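Local coordinates for putative adhesin (Bacteroides fragilis NCTC 9343, PDB 3PET), which is of unproven function but, as a putative lipoprotein with a right-handed beta-helix fold, probably acts as a cell-surface adhesin, at residues Y16-F21 / N63-S68; I32-S37 / N105-D110; L132-M137 / A151-K156; G179-N184 / G197-K202; E187-A192 / K208-K213. All blocks are in the same frame, centred on the assembly; numbering follows the deposited sequence. Where two conformers were deposited one is given.

Contact 1: Y16-F21 / N63-S68; sequences YKVKEF and NTLFLS
Phe21 lays one face of its ring over Leu65, whose CB stands 3.8 Å from the ring centroid and 12° off the ring normal, a CH-pi contact. The pair belongs to the N-terminal part of the right-handed beta-helix, where the loop between strands 11-16 and 23-26 passes the start of strand 64-69. CG of Phe21 sits between its own backbone N and carbonyl carbon (chi1 56°), bringing the ring face over Leu65 CB, and CD2 of Leu65 reaches 3.8 Å from Phe21 CZ. The branch CD1 of Leu65 turns instead to Val18, meeting CG1 at 4.2 Å, while CG2 of Val18 abuts the edge of the Phe21 ring in its plane. Val60 of strand 56-61 touches both Val18 and Leu65, and Ile85 of strand 82-87 touches Phe21 and Leu65, so the aromatic group is part of an apolar cluster and is buried. Toward exposed Asn63, Phe21 CB lies 3.3 Å from Asn63 O. Beyond it, a water bridges the segments, donating to Glu20 O at 2.7 Å and to Asn63 OD1 at 2.9 Å.

Contact 2: I32-S37 / N105-D110; sequences IYYTQS and NGLTTD
Gln36 reaches across from the end of strand 31-36 and grips the backbone of Thr108 with both ends of its amide, binding N and O of one residue much as a neighbouring strand might at this point of the right-handed beta-helix. Its OE1 accepts from Thr108 N at 2.9 Å in a fairly straight bond (166° at the hydrogen), the donor lying 25° out of the carbonyl plane; its NE2 donates to Thr108 O at 3.0 Å. The reach depends on CG being anti to the backbone N (chi1 176°) and on a chain extended beyond CG. Because NE2 also bonds to Pro88 O, three hydrogen bonds fix the rotation of the amide. This is the tight part. Leu107 packs against the amide, its CD1 3.7 Å from Gln36 CD, and the same methyl meets CE2 of Tyr34 at 4.2 Å; the hydroxyl of Tyr34 is held by Ser87 OG. Leu90 touches both Tyr34 and Leu107.

Toward Asn105 the segments separate and water fills the role of direct bonds. One water accepts from Asn105 N and donates to Tyr34 O, and a second joins Thr35 OG1 to Asn105 ND2. A third accepts from Gln36 N and donates to Gly106 O, the latter at 2.6 Å.

Contact 3: L132-M137 / A151-K156; sequences LNVQSM and AALHSK
Val134 and Leu153 meet on the buried face of two adjacent strands, CG2 of the valine lying 3.9 Å from CD2 of the leucine. Leu153 CD2 also lies 4.2 Å from Leu132 CD2, and Ala151 continues the apolar row; Leu144 on strand 142-145 and Leu166 on strand 161-168 add to it. Further along this face Ser136 OG rests 3.2 Å from Ser155 CA, its position between backbone N and carbonyl carbon tilting it over the next strand.

The strands run parallel, with axes 4.7 Å apart and 2° between their directions, and five backbone hydrogen bonds join them from Leu132 O to Lys156 N. Such parallel, in-register pairing joins successive coils of the right-handed beta-helix.

The other face is mainly polar, apart from Ala152. Asn133 directs OD1 to the edge of the His154 ring, near its plane, and against Ala152 CB, while its ND2 is bonded to Asp113 OD1. Gln135 bends at chi2 (-91°), which folds its amide down over the next strand: NE2 comes 3.3 Å from His154 CD2, the amide and ring planes 34° apart, and OE1 accepts from Lys156 NZ at 2.9 Å. The extended lysine runs beside selenomethionine Met137, in the same direction, with CD 4.1 Å from Met137 CG.

Contact 4: G179-N184 / G197-K202; sequences GDITCN and GSIKYK
The Asp180 carboxylate and the Asn184 amide are the flat groups that meet the next strand. Asp180 OD1 is approached on its anti side, 31° out of the carboxylate plane, by Ser198 N at 2.9 Å, and Gly197 CA lies beside the same oxygen. OD2 faces Lys200 NZ at 3.8 Å, a long salt bridge completed by two waters that each bond to both groups. Asn184 CG lies 3.8 Å from Lys202 CB, and its ND2 bonds to Gly164 O.

Four backbone hydrogen bonds join the parallel strands, which are neighbouring rungs of the right-handed beta-helix. On the inner face Ile181 CB packs against Ile199 CG1 at 4.2 Å, and Cys183 SG, between its own N and carbonyl carbon (chi1 58°), sits 3.7 Å from Tyr201 CB.

Gly197 CA makes a CA-H...O contact to Gly179 O at 3.4 Å. The hold of OD1 on Ser198 N is consistent with the carboxylate standing in for a backbone acceptor just before the ladder begins, its charge probably balanced by Lys200 largely through water.

Contact 5: E187-A192 / K208-K213; sequences ESIDAA and KSLSKK
Near the C-terminal end of the right-handed beta-helix, strand segments 188-192 and 208-212 pair in parallel, their axes 4.7 Å apart at 7°. Three backbone hydrogen bonds tie them, the middle one from Ala191 N to Ser209 O at 2.8 Å. On the face carrying Ile189 and Ala191, both buried, Ile189 CG2 touches Lys208 CB at 3.7 Å, and Leu210 CD2 lies 3.9 Å from Ala191 CB. The leucine reaches back because its CG is anti to the carbonyl carbon (chi1 -43°); Ile218 touches both Leu210 and Ala191. On the opposite face Asp190 CG lies 4.0 Å from Ser209 CB, and a water donates to Asp190 OD2 and makes a weak bond to Ser209 OG. Ser211 OG is bonded to Arg194 NH1. Past this pairing, Lys212 N and Lys213 NZ bond to Asn77 OD1 and Arg76 O of the second subunit. The in-register pairs, from Ile189 with Lys208 to Ala192 with Ser211, are the parallel pairing between coils of a right-handed beta-helix.

Contacts 3, 4 and 5 pair successive parallel strands of the beta-helix, with mostly apolar inner and mostly polar outer faces, least clearly in contact 5; contacts 1 and 2 instead join loops or strand ends, through side chains and water rather than a backbone ladder. Contacts 3 and 4 meet in the interior, where Leu153 CD1 lies 3.7 Å from Cys183 CB. Contacts 4 and 5 alternate along the chain and share the same core, Cys183 SG being 3.7 Å from Ile189 CD1. Contact 5 has four exposed residues among the eight that touch, contact 3 none of twelve. The centres of contacts 1 and 5 are about 38 Å apart.

Contact 1: Y16-F21 / N63-S68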
# COMPACT_ATOMS: atom_id res chain seq x y z
N TYR A 16 -22.62 21.12 -11.74
CA TYR A 16 -21.97 21.19 -13.05
C TYR A 16 -22.80 20.38 -14.04
O TYR A 16 -22.92 19.15 -13.92
CB TYR A 16 -20.51 20.68 -13.01
CG TYR A 16 -19.66 21.23 -11.89
CD1 TYR A 16 -19.81 20.78 -10.58
CD2 TYR A 16 -18.64 22.15 -12.14
CE1 TYR A 16 -19.02 21.27 -9.54
CE2 TYR A 16 -17.83 22.64 -11.11
CZ TYR A 16 -18.00 22.17 -9.81
OH TYR A 16 -17.23 22.63 -8.76
N LYS A 17 -23.39 21.07 -15.00
CA LYS A 17 -24.20 20.42 -16.03
C LYS A 17 -23.24 19.91 -17.09
O LYS A 17 -22.96 20.59 -18.08
CB LYS A 17 -25.26 21.39 -16.59
N VAL A 18 -22.66 18.75 -16.83
CA VAL A 18 -21.66 18.13 -17.70
C VAL A 18 -22.35 17.29 -18.79
O VAL A 18 -23.49 16.86 -18.62
CB VAL A 18 -20.69 17.26 -16.84
CG1 VAL A 18 -19.87 18.13 -15.90
CG2 VAL A 18 -21.43 16.19 -16.04
N LYS A 19 -21.62 17.04 -19.88
CA LYS A 19 -22.03 16.15 -20.96
C LYS A 19 -22.07 14.72 -20.42
O LYS A 19 -21.39 14.45 -19.42
CB LYS A 19 -21.02 16.23 -22.12
CG LYS A 19 -21.16 17.43 -23.03
CD LYS A 19 -20.44 17.16 -24.34
CE LYS A 19 -20.09 18.42 -25.08
NZ LYS A 19 -19.03 18.15 -26.08
N GLU A 20 -22.79 13.81 -21.07
CA GLU A 20 -22.83 12.44 -20.58
C GLU A 20 -21.45 11.77 -20.74
O GLU A 20 -20.71 12.05 -21.69
CB GLU A 20 -23.94 11.62 -21.25
CG GLU A 20 -24.09 10.24 -20.60
CD GLU A 20 -25.25 9.40 -21.11
OE1 GLU A 20 -26.17 9.97 -21.72
OE2 GLU A 20 -25.24 8.17 -20.87
N PHE A 21 -21.09 10.95 -19.76
CA PHE A 21 -19.84 10.21 -19.67
C PHE A 21 -20.15 8.81 -19.16
O PHE A 21 -21.20 8.60 -18.53
CB PHE A 21 -18.84 10.94 -18.71
CG PHE A 21 -19.40 11.17 -17.33
CD1 PHE A 21 -19.36 10.16 -16.37
CD2 PHE A 21 -20.06 12.36 -17.01
CE1 PHE A 21 -19.95 10.35 -15.11
CE2 PHE A 21 -20.64 12.54 -15.75
CZ PHE A 21 -20.58 11.54 -14.82
N ASN A 63 -15.77 10.83 -23.54
CA ASN A 63 -16.75 10.14 -22.69
C ASN A 63 -16.25 9.92 -21.24
O ASN A 63 -16.77 9.08 -20.51
CB ASN A 63 -17.18 8.80 -23.34
CG ASN A 63 -17.95 9.01 -24.64
OD1 ASN A 63 -18.68 9.99 -24.82
ND2 ASN A 63 -17.81 8.12 -25.59
N THR A 64 -15.29 10.75 -20.80
CA THR A 64 -14.71 10.65 -19.46
C THR A 64 -14.88 11.94 -18.70
O THR A 64 -14.56 13.01 -19.20
CB THR A 64 -13.21 10.28 -19.54
OG1 THR A 64 -13.04 9.17 -20.40
CG2 THR A 64 -12.59 9.99 -18.17
N LEU A 65 -15.35 11.82 -17.46
CA LEU A 65 -15.42 12.94 -16.54
C LEU A 65 -14.07 13.06 -15.86
O LEU A 65 -13.66 12.12 -15.16
CB LEU A 65 -16.55 12.74 -15.50
CG LEU A 65 -16.62 13.78 -14.38
CD1 LEU A 65 -17.01 15.17 -14.92
CD2 LEU A 65 -17.61 13.34 -13.31
N PHE A 66 -13.37 14.19 -16.08
CA PHE A 66 -12.08 14.46 -15.45
C PHE A 66 -12.25 15.46 -14.34
O PHE A 66 -12.75 16.55 -14.57
CB PHE A 66 -11.05 14.98 -16.48
CG PHE A 66 -10.58 13.95 -17.48
CD1 PHE A 66 -9.50 13.13 -17.21
CD2 PHE A 66 -11.19 13.85 -18.72
CE1 PHE A 66 -9.06 12.19 -18.16
CE2 PHE A 66 -10.72 12.95 -19.67
CZ PHE A 66 -9.68 12.11 -19.39
N LEU A 67 -11.82 15.10 -13.13
CA LEU A 67 -11.84 15.98 -11.97
C LEU A 67 -10.39 16.19 -11.54
O LEU A 67 -9.69 15.23 -11.30
CB LEU A 67 -12.68 15.38 -10.83
CG LEU A 67 -14.12 14.94 -11.16
CD1 LEU A 67 -14.74 14.21 -9.99
CD2 LEU A 67 -15.00 16.15 -11.57
N SER A 68 -9.92 17.44 -11.53
CA SER A 68 -8.54 17.72 -11.17
C SER A 68 -8.45 18.91 -10.23
O SER A 68 -9.45 19.57 -9.97
CB SER A 68 -7.71 17.97 -12.42
OG SER A 68 -8.26 19.05 -13.15
O HOH W 1 -19.50 12.65 -24.04

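Contact 2: I32-S37 / N105-D110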
# COMPACT_ATOMS: atom_id res chain seq x y z
N ILE A 32 -16.07 10.35 -2.96
CA ILE A 32 -16.91 10.32 -4.16
C ILE A 32 -18.03 9.31 -3.99
O ILE A 32 -17.77 8.16 -3.60
CB ILE A 32 -16.07 10.03 -5.42
CG1 ILE A 32 -15.03 11.16 -5.66
CG2 ILE A 32 -16.99 9.78 -6.66
CD1 ILE A 32 -13.94 10.83 -6.70
N TYR A 33 -19.26 9.72 -4.35
CA TYR A 33 -20.43 8.85 -4.29
C TYR A 33 -21.03 8.79 -5.68
O TYR A 33 -21.54 9.80 -6.18
CB TYR A 33 -21.45 9.35 -3.23
CG TYR A 33 -20.93 9.28 -1.81
CD1 TYR A 33 -20.15 10.32 -1.28
CD2 TYR A 33 -21.12 8.15 -1.03
CE1 TYR A 33 -19.63 10.24 0.01
CE2 TYR A 33 -20.63 8.07 0.27
CZ TYR A 33 -19.87 9.11 0.78
OH TYR A 33 -19.40 9.00 2.07
N TYR A 34 -20.94 7.64 -6.33
CA TYR A 34 -21.52 7.46 -7.66
C TYR A 34 -22.88 6.76 -7.54
O TYR A 34 -23.03 5.80 -6.78
CB TYR A 34 -20.56 6.69 -8.61
CG TYR A 34 -21.22 6.36 -9.93
CD1 TYR A 34 -21.28 7.29 -10.96
CD2 TYR A 34 -21.86 5.13 -10.12
CE1 TYR A 34 -21.95 7.02 -12.16
CE2 TYR A 34 -22.55 4.85 -11.30
CZ TYR A 34 -22.59 5.80 -12.32
OH TYR A 34 -23.28 5.52 -13.47
N THR A 35 -23.85 7.24 -8.31
CA THR A 35 -25.18 6.68 -8.44
C THR A 35 -25.46 6.44 -9.92
O THR A 35 -25.24 7.32 -10.74
CB THR A 35 -26.26 7.62 -7.83
OG1 THR A 35 -25.95 7.87 -6.46
CG2 THR A 35 -27.70 7.03 -7.94
N GLN A 36 -25.97 5.24 -10.26
CA GLN A 36 -26.39 4.97 -11.62
C GLN A 36 -27.80 5.54 -11.74
O GLN A 36 -28.69 5.11 -11.01
CB GLN A 36 -26.32 3.48 -11.94
CG GLN A 36 -26.84 3.15 -13.35
CD GLN A 36 -26.63 1.71 -13.72
OE1 GLN A 36 -26.78 0.81 -12.89
NE2 GLN A 36 -26.34 1.47 -14.99
N SER A 37 -28.00 6.53 -12.63
CA SER A 37 -29.32 7.16 -12.77
C SER A 37 -30.32 6.20 -13.39
O SER A 37 -29.96 5.31 -14.17
CB SER A 37 -29.25 8.45 -13.59
OG SER A 37 -28.87 8.23 -14.93
N ASN A 105 -25.59 2.04 -4.01
CA ASN A 105 -26.87 1.47 -4.39
C ASN A 105 -26.90 0.77 -5.75
O ASN A 105 -27.95 0.68 -6.35
CB ASN A 105 -27.95 2.56 -4.30
CG ASN A 105 -28.15 2.97 -2.87
OD1 ASN A 105 -28.53 2.17 -2.00
ND2 ASN A 105 -27.82 4.21 -2.56
N GLY A 106 -25.79 0.20 -6.17
CA GLY A 106 -25.81 -0.60 -7.39
C GLY A 106 -25.31 -0.01 -8.68
O GLY A 106 -25.32 1.20 -8.89
N LEU A 107 -24.86 -0.91 -9.54
CA LEU A 107 -24.41 -0.62 -10.89
C LEU A 107 -24.61 -1.84 -11.75
O LEU A 107 -24.13 -2.92 -11.41
CB LEU A 107 -22.93 -0.15 -10.95
CG LEU A 107 -22.32 0.02 -12.37
CD1 LEU A 107 -23.03 1.15 -13.18
CD2 LEU A 107 -20.82 0.26 -12.30
N THR A 108 -25.34 -1.66 -12.87
CA THR A 108 -25.53 -2.70 -13.88
C THR A 108 -24.79 -2.22 -15.12
O THR A 108 -25.09 -1.16 -15.66
CB THR A 108 -27.02 -2.99 -14.15
OG1 THR A 108 -27.63 -3.38 -12.93
CG2 THR A 108 -27.21 -4.07 -15.20
N THR A 109 -23.78 -2.98 -15.53
CA THR A 109 -22.94 -2.62 -16.67
C THR A 109 -22.46 -3.88 -17.37
O THR A 109 -22.56 -4.96 -16.81
CB THR A 109 -21.76 -1.74 -16.17
OG1 THR A 109 -21.06 -1.19 -17.29
CG2 THR A 109 -20.77 -2.50 -15.24
N ASP A 110 -21.91 -3.76 -18.58
CA ASP A 110 -21.33 -4.91 -19.25
C ASP A 110 -19.91 -5.14 -18.70
O ASP A 110 -19.64 -6.18 -18.12
CB ASP A 110 -21.34 -4.74 -20.79
CG ASP A 110 -21.07 -3.33 -21.32
OD1 ASP A 110 -20.39 -2.54 -20.61
OD2 ASP A 110 -21.53 -3.02 -22.45
O HOH W 2 -25.20 4.35 -5.86
O HOH W 3 -26.56 6.11 -4.24
O HOH W 4 -26.46 3.41 -8.10

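Contact 3: L132-M137 / A151-K156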
# COMPACT_ATOMS: atom_id res chain seq x y z
N LEU A 132 -15.37 -7.87 -14.99
CA LEU A 132 -14.85 -6.95 -13.98
C LEU A 132 -13.35 -7.05 -14.00
O LEU A 132 -12.79 -8.15 -13.96
CB LEU A 132 -15.40 -7.25 -12.58
CG LEU A 132 -14.72 -6.50 -11.41
CD1 LEU A 132 -15.03 -4.99 -11.44
CD2 LEU A 132 -15.09 -7.11 -10.10
N ASN A 133 -12.70 -5.90 -14.06
CA ASN A 133 -11.25 -5.79 -14.01
C ASN A 133 -10.87 -4.82 -12.92
O ASN A 133 -11.28 -3.67 -12.97
CB ASN A 133 -10.67 -5.35 -15.37
CG ASN A 133 -9.16 -5.39 -15.38
OD1 ASN A 133 -8.55 -6.42 -15.18
ND2 ASN A 133 -8.51 -4.25 -15.54
N VAL A 134 -10.11 -5.30 -11.91
CA VAL A 134 -9.67 -4.47 -10.79
C VAL A 134 -8.15 -4.47 -10.77
O VAL A 134 -7.52 -5.54 -10.69
CB VAL A 134 -10.26 -4.93 -9.41
CG1 VAL A 134 -9.70 -4.09 -8.26
CG2 VAL A 134 -11.77 -4.87 -9.42
N GLN A 135 -7.56 -3.27 -10.79
CA GLN A 135 -6.11 -3.08 -10.65
C GLN A 135 -5.92 -2.15 -9.48
O GLN A 135 -6.14 -0.93 -9.63
CB GLN A 135 -5.49 -2.52 -11.94
CG GLN A 135 -5.58 -3.45 -13.16
CD GLN A 135 -4.40 -4.37 -13.31
OE1 GLN A 135 -3.37 -4.22 -12.67
NE2 GLN A 135 -4.53 -5.33 -14.21
N SER A 136 -5.63 -2.71 -8.29
CA SER A 136 -5.43 -1.85 -7.10
C SER A 136 -3.96 -1.58 -6.95
O SER A 136 -3.16 -2.52 -6.90
CB SER A 136 -6.05 -2.45 -5.84
OG SER A 136 -5.48 -3.70 -5.50
N MSE A 137 -3.59 -0.31 -7.03
CA MSE A 137 -2.19 0.10 -7.07
C MSE A 137 -1.82 1.16 -6.04
O MSE A 137 -0.67 1.56 -6.02
CB MSE A 137 -1.88 0.64 -8.47
CG MSE A 137 -1.93 -0.43 -9.56
SE MSE A 137 -1.87 0.44 -11.30
CE MSE A 137 -3.73 0.81 -11.46
N ALA A 151 -14.13 -12.09 -13.24
CA ALA A 151 -13.54 -11.08 -12.34
C ALA A 151 -12.03 -11.24 -12.30
O ALA A 151 -11.52 -12.28 -11.86
CB ALA A 151 -14.13 -11.19 -10.93
N ALA A 152 -11.33 -10.23 -12.82
CA ALA A 152 -9.88 -10.17 -12.82
C ALA A 152 -9.51 -9.23 -11.67
O ALA A 152 -9.93 -8.07 -11.66
CB ALA A 152 -9.35 -9.66 -14.17
N LEU A 153 -8.85 -9.78 -10.64
CA LEU A 153 -8.51 -9.05 -9.41
C LEU A 153 -7.01 -9.03 -9.25
O LEU A 153 -6.41 -10.08 -8.97
CB LEU A 153 -9.20 -9.73 -8.19
CG LEU A 153 -10.72 -9.98 -8.31
CD1 LEU A 153 -11.25 -10.77 -7.10
CD2 LEU A 153 -11.50 -8.67 -8.46
N HIS A 154 -6.39 -7.86 -9.47
CA HIS A 154 -4.94 -7.73 -9.44
C HIS A 154 -4.55 -6.66 -8.43
O HIS A 154 -4.76 -5.46 -8.66
CB HIS A 154 -4.37 -7.40 -10.85
CG HIS A 154 -4.81 -8.36 -11.91
ND1 HIS A 154 -4.40 -9.70 -11.91
CD2 HIS A 154 -5.61 -8.16 -12.98
CE1 HIS A 154 -4.98 -10.25 -12.95
NE2 HIS A 154 -5.72 -9.37 -13.63
N SER A 155 -4.00 -7.10 -7.31
CA SER A 155 -3.59 -6.18 -6.26
C SER A 155 -2.10 -5.96 -6.36
O SER A 155 -1.35 -6.92 -6.52
CB SER A 155 -4.01 -6.70 -4.89
OG SER A 155 -3.51 -8.00 -4.62
N LYS A 156 -1.67 -4.68 -6.32
CA LYS A 156 -0.25 -4.30 -6.47
C LYS A 156 0.23 -3.28 -5.44
O LYS A 156 1.43 -3.04 -5.35
CB LYS A 156 0.02 -3.73 -7.88
CG LYS A 156 -0.21 -4.74 -8.99
CD LYS A 156 -0.29 -4.08 -10.36
CE LYS A 156 -0.41 -5.13 -11.43
NZ LYS A 156 -0.49 -4.56 -12.80

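Contact 4: G179-N184 / G197-K202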
# COMPACT_ATOMS: atom_id res chain seq x y z
N GLY A 179 -0.98 -7.35 1.10
CA GLY A 179 -2.41 -7.47 1.32
C GLY A 179 -3.00 -8.74 0.75
O GLY A 179 -2.33 -9.46 0.00
N ASP A 180 -4.25 -9.02 1.11
CA ASP A 180 -4.96 -10.24 0.76
C ASP A 180 -6.01 -10.03 -0.30
O ASP A 180 -6.54 -8.93 -0.43
CB ASP A 180 -5.66 -10.79 2.01
CG ASP A 180 -4.74 -11.19 3.15
OD1 ASP A 180 -3.57 -11.54 2.88
OD2 ASP A 180 -5.20 -11.19 4.31
N ILE A 181 -6.35 -11.11 -1.01
CA ILE A 181 -7.48 -11.10 -1.94
C ILE A 181 -8.46 -12.15 -1.44
O ILE A 181 -8.08 -13.30 -1.29
CB ILE A 181 -7.12 -11.34 -3.44
CG1 ILE A 181 -6.13 -10.28 -3.96
CG2 ILE A 181 -8.39 -11.40 -4.32
CD1 ILE A 181 -5.62 -10.57 -5.36
N THR A 182 -9.71 -11.75 -1.16
CA THR A 182 -10.78 -12.68 -0.82
C THR A 182 -11.70 -12.64 -2.01
O THR A 182 -12.01 -11.56 -2.49
CB THR A 182 -11.45 -12.36 0.53
OG1 THR A 182 -10.43 -12.32 1.54
CG2 THR A 182 -12.51 -13.41 0.91
N CYS A 183 -12.04 -13.81 -2.58
CA CYS A 183 -12.85 -13.83 -3.79
C CYS A 183 -13.77 -15.05 -3.78
O CYS A 183 -13.85 -15.77 -2.78
CB CYS A 183 -11.98 -13.77 -5.04
SG CYS A 183 -10.78 -15.12 -5.16
N ASN A 184 -14.55 -15.20 -4.86
CA ASN A 184 -15.59 -16.21 -4.94
C ASN A 184 -15.70 -16.68 -6.39
O ASN A 184 -16.15 -15.94 -7.26
CB ASN A 184 -16.88 -15.58 -4.42
CG ASN A 184 -18.05 -16.50 -4.20
OD1 ASN A 184 -18.17 -17.56 -4.80
ND2 ASN A 184 -18.95 -16.07 -3.34
N GLY A 197 1.01 -11.67 1.37
CA GLY A 197 -0.43 -11.78 1.53
C GLY A 197 -0.94 -13.01 0.84
O GLY A 197 -0.21 -13.66 0.07
N SER A 198 -2.20 -13.33 1.11
CA SER A 198 -2.85 -14.55 0.68
C SER A 198 -4.05 -14.36 -0.20
O SER A 198 -4.67 -13.30 -0.18
CB SER A 198 -3.29 -15.34 1.91
OG SER A 198 -2.16 -15.60 2.73
N ILE A 199 -4.41 -15.41 -0.95
CA ILE A 199 -5.63 -15.44 -1.78
C ILE A 199 -6.57 -16.49 -1.19
O ILE A 199 -6.20 -17.66 -1.04
CB ILE A 199 -5.35 -15.66 -3.29
CG1 ILE A 199 -4.45 -14.52 -3.86
CG2 ILE A 199 -6.66 -15.80 -4.08
CD1 ILE A 199 -3.85 -14.74 -5.23
N LYS A 200 -7.77 -16.05 -0.78
CA LYS A 200 -8.79 -16.91 -0.21
C LYS A 200 -9.98 -16.93 -1.16
O LYS A 200 -10.45 -15.87 -1.55
CB LYS A 200 -9.21 -16.43 1.19
CG LYS A 200 -8.19 -16.75 2.29
CD LYS A 200 -8.38 -15.89 3.53
CE LYS A 200 -7.89 -14.46 3.36
NZ LYS A 200 -8.04 -13.67 4.61
N TYR A 201 -10.44 -18.11 -1.55
CA TYR A 201 -11.58 -18.15 -2.47
C TYR A 201 -12.69 -19.06 -1.96
O TYR A 201 -12.43 -20.19 -1.51
CB TYR A 201 -11.14 -18.58 -3.89
CG TYR A 201 -10.58 -19.99 -3.98
CD1 TYR A 201 -9.24 -20.25 -3.74
CD2 TYR A 201 -11.40 -21.05 -4.36
CE1 TYR A 201 -8.73 -21.55 -3.82
CE2 TYR A 201 -10.89 -22.35 -4.46
CZ TYR A 201 -9.56 -22.59 -4.20
OH TYR A 201 -9.09 -23.88 -4.26
N LYS A 202 -13.92 -18.57 -2.07
CA LYS A 202 -15.12 -19.34 -1.80
C LYS A 202 -15.47 -20.08 -3.08
O LYS A 202 -14.98 -19.71 -4.16
CB LYS A 202 -16.30 -18.40 -1.39
CG LYS A 202 -16.14 -17.68 -0.05
CD LYS A 202 -17.40 -16.88 0.23
CE LYS A 202 -17.26 -15.93 1.40
NZ LYS A 202 -18.45 -15.04 1.53
O HOH W 5 -8.07 -10.95 4.47
O HOH W 6 -5.34 -13.68 5.43

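Contact 5: E187-A192 / K208-K213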
# COMPACT_ATOMS: atom_id res chain seq x y z
N GLU A 187 -16.90 -21.52 -11.06
CA GLU A 187 -16.49 -22.47 -12.09
C GLU A 187 -14.95 -22.62 -12.26
O GLU A 187 -14.48 -23.74 -12.46
CB GLU A 187 -17.09 -22.08 -13.45
CG GLU A 187 -18.61 -22.21 -13.50
CD GLU A 187 -19.30 -21.79 -14.79
OE1 GLU A 187 -18.65 -21.13 -15.64
OE2 GLU A 187 -20.51 -22.08 -14.93
N SER A 188 -14.21 -21.50 -12.23
CA SER A 188 -12.75 -21.59 -12.40
C SER A 188 -12.02 -20.50 -11.64
O SER A 188 -12.56 -19.40 -11.43
CB SER A 188 -12.36 -21.53 -13.88
OG SER A 188 -12.62 -20.25 -14.44
N ILE A 189 -10.78 -20.80 -11.22
CA ILE A 189 -9.95 -19.82 -10.53
C ILE A 189 -8.50 -19.99 -10.95
O ILE A 189 -7.93 -21.08 -10.89
CB ILE A 189 -10.09 -19.76 -8.97
CG1 ILE A 189 -9.22 -18.58 -8.41
CG2 ILE A 189 -9.74 -21.12 -8.29
CD1 ILE A 189 -9.58 -18.03 -7.14
N ASP A 190 -7.91 -18.89 -11.40
CA ASP A 190 -6.49 -18.79 -11.69
C ASP A 190 -5.97 -17.85 -10.61
O ASP A 190 -6.39 -16.69 -10.56
CB ASP A 190 -6.25 -18.27 -13.12
CG ASP A 190 -4.85 -18.53 -13.64
OD1 ASP A 190 -3.87 -18.30 -12.89
OD2 ASP A 190 -4.72 -18.94 -14.82
N ALA A 191 -5.17 -18.37 -9.65
CA ALA A 191 -4.71 -17.56 -8.53
C ALA A 191 -3.19 -17.60 -8.41
O ALA A 191 -2.60 -18.69 -8.51
CB ALA A 191 -5.35 -18.04 -7.22
N ALA A 192 -2.55 -16.41 -8.24
CA ALA A 192 -1.09 -16.34 -8.12
C ALA A 192 -0.67 -15.44 -6.96
O ALA A 192 -0.91 -14.24 -7.01
CB ALA A 192 -0.49 -15.82 -9.43
N LYS A 208 -8.89 -25.21 -11.46
CA LYS A 208 -8.11 -24.26 -10.69
C LYS A 208 -6.64 -24.33 -11.08
O LYS A 208 -6.12 -25.42 -11.33
CB LYS A 208 -8.32 -24.40 -9.17
CG LYS A 208 -7.95 -25.71 -8.52
CD LYS A 208 -8.31 -25.64 -7.06
CE LYS A 208 -8.45 -26.97 -6.40
NZ LYS A 208 -9.53 -26.92 -5.39
N SER A 209 -6.00 -23.17 -11.15
CA SER A 209 -4.57 -23.04 -11.45
C SER A 209 -3.99 -22.15 -10.37
O SER A 209 -4.37 -20.98 -10.27
CB SER A 209 -4.35 -22.47 -12.85
OG SER A 209 -2.98 -22.61 -13.17
N LEU A 210 -3.19 -22.74 -9.48
CA LEU A 210 -2.66 -22.04 -8.32
C LEU A 210 -1.13 -21.99 -8.34
O LEU A 210 -0.46 -22.99 -8.62
CB LEU A 210 -3.17 -22.70 -7.02
CG LEU A 210 -4.65 -23.10 -6.96
CD1 LEU A 210 -4.95 -23.95 -5.70
CD2 LEU A 210 -5.58 -21.90 -7.09
N SER A 211 -0.59 -20.81 -8.00
CA SER A 211 0.84 -20.54 -8.00
C SER A 211 1.19 -19.78 -6.74
O SER A 211 0.66 -18.70 -6.51
CB SER A 211 1.22 -19.74 -9.25
OG SER A 211 2.61 -19.48 -9.29
N LYS A 212 2.09 -20.33 -5.93
CA LYS A 212 2.52 -19.70 -4.68
C LYS A 212 3.97 -19.28 -4.82
O LYS A 212 4.86 -20.13 -4.77
CB LYS A 212 2.34 -20.69 -3.51
CG LYS A 212 0.88 -20.96 -3.15
CD LYS A 212 0.77 -21.91 -1.96
N LYS A 213 4.24 -17.99 -5.04
CA LYS A 213 5.62 -17.53 -5.24
C LYS A 213 5.93 -16.25 -4.44
O LYS A 213 6.69 -15.40 -4.90
CB LYS A 213 5.88 -17.34 -6.75
CG LYS A 213 6.12 -18.68 -7.47
CD LYS A 213 6.12 -18.57 -8.97
CE LYS A 213 6.75 -19.77 -9.64
NZ LYS A 213 5.76 -20.85 -9.91
O HOH W 7 -1.98 -20.23 -15.24